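Local coordinates for thioredoxin family protein (Pseudomonas aeruginosa, PDB 1Z6N), which is of unknown function but belongs to the thioredoxin family and binds a metal ion, at residues A15-H20 / G62-P67. Residues are numbered along the deposited sequence; the frame is centred on the assembly and turned at random.
Sequences AAFVGH and GEMWCP
Phe17 leaves the helix to one side of the loop 62-67, and its ring end swings in to it, CG anti to the backbone N (chi1 171°), while Met64 comes back with a chain bent at chi2 (-69°) and chi3. The bends lead the sulfur and methyl off the ring towards the helix backbone at Val18. Met64 CG sits over one face, 3.8 Å from the Phe17 ring centroid and 16° off the normal, a CH-pi contact. The sulfur follows obliquely in a Met-aromatic contact, with Met64 SD 3.4 Å from Phe17 CE2. Beyond it, Met64 CE reaches 3.7 Å from Val18 O and also meets Val18 CG1, at 4.1 Å. The far end of the ring presses against the loop backbone: Phe17 CZ is 3.6 Å from Glu63 C, and Gly62 O lies near the ring plane by CE1. No hydrogen bond crosses between the segments, so apolar packing does the joining. The loop holds its shape through a type I turn from Glu63 to Cys66, closed by Cys66 N to Glu63 O, and Trp65 NE1 gives a hydrogen bond to Glu63 OE2 (2.9 Å), meeting the carboxylate on its anti side and tilted out of its plane. This turn delivers Cys66 to the N-cap of helix 67-82, the first cysteine of what looks like a thioredoxin-type CxxC. Met64 also packs on Glu25 and Val29 of helix 23-39, which Val18 touches at Gln26. The contact ties helix 14-19 to the loop that leaves strand 56-61 of the mixed sheet and enters helix 67-82.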
ATOM      1  N   ALA A  15      11.839   3.377  -2.292  1.00  5.83           N
ATOM      2  CA  ALA A  15      13.171   3.636  -1.749  1.00  6.55           C
ATOM      3  C   ALA A  15      13.382   5.135  -1.474  1.00  6.98           C
ATOM      4  O   ALA A  15      13.969   5.511  -0.454  1.00  7.70           O
ATOM      5  CB  ALA A  15      14.212   3.100  -2.696  1.00  6.78           C
ATOM      6  N   ALA A  16      12.931   5.987  -2.388  1.00  6.52           N
ATOM      7  CA  ALA A  16      13.092   7.421  -2.210  1.00  6.35           C
ATOM      8  C   ALA A  16      12.185   7.896  -1.062  1.00  7.18           C
ATOM      9  O   ALA A  16      12.601   8.705  -0.225  1.00  8.79           O
ATOM     10  CB  ALA A  16      12.726   8.146  -3.495  1.00  6.88           C
ATOM     11  N   PHE A  17      10.945   7.410  -1.033  1.00  7.47           N
ATOM     12  CA  PHE A  17      10.018   7.735   0.061  1.00  7.72           C
ATOM     13  C   PHE A  17      10.641   7.398   1.421  1.00  7.64           C
ATOM     14  O   PHE A  17      10.680   8.251   2.323  1.00  7.76           O
ATOM     15  CB  PHE A  17       8.740   6.926  -0.185  1.00  8.17           C
ATOM     16  CG  PHE A  17       7.751   6.955   0.942  1.00  7.55           C
ATOM     17  CD1 PHE A  17       6.952   8.067   1.151  1.00  8.38           C
ATOM     18  CD2 PHE A  17       7.593   5.839   1.755  1.00  9.96           C
ATOM     19  CE1 PHE A  17       5.987   8.062   2.193  1.00  9.91           C
ATOM     20  CE2 PHE A  17       6.648   5.838   2.778  1.00 10.07           C
ATOM     21  CZ  PHE A  17       5.844   6.953   2.982  1.00  9.04           C
ATOM     22  N   VAL A  18      11.163   6.178   1.569  1.00  6.63           N
ATOM     23  CA  VAL A  18      11.799   5.808   2.840  1.00  7.42           C
ATOM     24  C   VAL A  18      12.982   6.722   3.139  1.00  8.07           C
ATOM     25  O   VAL A  18      13.199   7.105   4.296  1.00  9.36           O
ATOM     26  CB  VAL A  18      12.227   4.347   2.822  1.00  7.67           C
ATOM     27  CG1 VAL A  18      13.077   3.995   4.045  1.00  8.68           C
ATOM     28  CG2 VAL A  18      10.963   3.462   2.745  1.00  7.32           C
ATOM     29  N   GLY A  19      13.722   7.071   2.094  1.00  7.82           N
ATOM     30  CA  GLY A  19      14.928   7.884   2.250  1.00  8.22           C
ATOM     31  C   GLY A  19      14.706   9.293   2.772  1.00  8.62           C
ATOM     32  O   GLY A  19      15.674   9.932   3.213  1.00  9.19           O
ATOM     33  N   HIS A  20      13.465   9.775   2.741  1.00  8.48           N
ATOM     34  CA  HIS A  20      13.148  11.104   3.306  1.00  8.69           C
ATOM     35  C   HIS A  20      12.673  11.004   4.751  1.00  8.18           C
ATOM     36  O   HIS A  20      12.364  12.038   5.368  1.00  8.99           O
ATOM     37  CB  HIS A  20      12.063  11.846   2.521  1.00  9.82           C
ATOM     38  CG  HIS A  20      12.404  12.091   1.089  1.00 10.45           C
ATOM     39  ND1 HIS A  20      13.488  12.841   0.700  1.00 10.01           N
ATOM     40  CD2 HIS A  20      11.781  11.707  -0.053  1.00 12.50           C
ATOM     41  CE1 HIS A  20      13.537  12.888  -0.622  1.00 11.38           C
ATOM     42  NE2 HIS A  20      12.522  12.193  -1.101  1.00 12.33           N
ATOM     43  N   GLY A  62       0.761   8.786   1.123  1.00  7.59           N
ATOM     44  CA  GLY A  62       1.329   8.317   2.377  1.00  8.67           C
ATOM     45  C   GLY A  62       2.414   9.243   2.875  1.00  8.44           C
ATOM     46  O   GLY A  62       2.865  10.138   2.154  1.00 10.30           O
ATOM     47  N   GLU A  63       2.814   9.017   4.126  1.00  8.12           N
ATOM     48  CA  GLU A  63       3.814   9.855   4.798  1.00  8.27           C
ATOM     49  C   GLU A  63       4.638   8.962   5.720  1.00  8.05           C
ATOM     50  O   GLU A  63       4.101   8.069   6.386  1.00  7.06           O
ATOM     51  CB  GLU A  63       3.142  10.918   5.660  1.00  9.34           C
ATOM     52  CG  GLU A  63       2.188  11.867   4.901  1.00 10.07           C
ATOM     53  CD  GLU A  63       2.800  13.203   4.470  1.00  9.50           C
ATOM     54  OE1 GLU A  63       2.321  13.760   3.462  1.00  9.45           O
ATOM     55  OE2 GLU A  63       3.689  13.719   5.168  1.00  8.87           O
ATOM     56  N   MET A  64       5.938   9.235   5.793  1.00  7.74           N
ATOM     57  CA  MET A  64       6.818   8.380   6.591  1.00  7.89           C
ATOM     58  C   MET A  64       6.612   8.445   8.104  1.00  8.25           C
ATOM     59  O   MET A  64       7.077   7.555   8.824  1.00  7.92           O
ATOM     60  CB  MET A  64       8.294   8.619   6.240  1.00  7.56           C
ATOM     61  CG  MET A  64       8.766   7.813   5.053  1.00  8.42           C
ATOM     62  SD  MET A  64       8.880   5.979   5.346  1.00  2.00           S
ATOM     63  CE  MET A  64      10.373   5.981   6.454  1.00 10.57           C
ATOM     64  N   TRP A  65       5.964   9.504   8.596  1.00  7.60           N
ATOM     65  CA  TRP A  65       5.688   9.601  10.031  1.00  6.98           C
ATOM     66  C   TRP A  65       4.500   8.745  10.468  1.00  7.34           C
ATOM     67  O   TRP A  65       4.265   8.587  11.662  1.00  7.93           O
ATOM     68  CB  TRP A  65       5.457  11.056  10.440  1.00  7.73           C
ATOM     69  CG  TRP A  65       4.472  11.770   9.578  1.00  6.92           C
ATOM     70  CD1 TRP A  65       4.762  12.587   8.521  1.00  8.12           C
ATOM     71  CD2 TRP A  65       3.030  11.744   9.684  1.00  7.31           C
ATOM     72  NE1 TRP A  65       3.598  13.067   7.959  1.00  8.05           N
ATOM     73  CE2 TRP A  65       2.524  12.555   8.645  1.00  8.03           C
ATOM     74  CE3 TRP A  65       2.114  11.095  10.541  1.00  9.01           C
ATOM     75  CZ2 TRP A  65       1.145  12.757   8.445  1.00  8.29           C
ATOM     76  CZ3 TRP A  65       0.738  11.284  10.321  1.00  8.99           C
ATOM     77  CH2 TRP A  65       0.274  12.101   9.286  1.00  8.72           C
ATOM     78  N   CYS A  66       3.721   8.267   9.500  1.00  7.39           N
ATOM     79  CA  CYS A  66       2.474   7.555   9.797  1.00  7.82           C
ATOM     80  C   CYS A  66       2.748   6.061  10.003  1.00  8.19           C
ATOM     81  O   CYS A  66       3.229   5.406   9.087  1.00  8.39           O
ATOM     82  CB  CYS A  66       1.503   7.764   8.638  1.00  7.07           C
ATOM     83  SG  CYS A  66       0.065   6.695   8.779  1.00 11.13           S
ATOM     84  N   PRO A  67       2.476   5.526  11.217  1.00  8.36           N
ATOM     85  CA  PRO A  67       2.704   4.097  11.467  1.00  8.46           C
ATOM     86  C   PRO A  67       1.954   3.190  10.511  1.00  8.13           C
ATOM     87  O   PRO A  67       2.482   2.143  10.116  1.00  8.06           O
ATOM     88  CB  PRO A  67       2.197   3.910  12.910  1.00  9.33           C
ATOM     89  CG  PRO A  67       2.495   5.212  13.526  1.00 10.61           C
ATOM     90  CD  PRO A  67       2.071   6.212  12.455  1.00  9.61           C
TER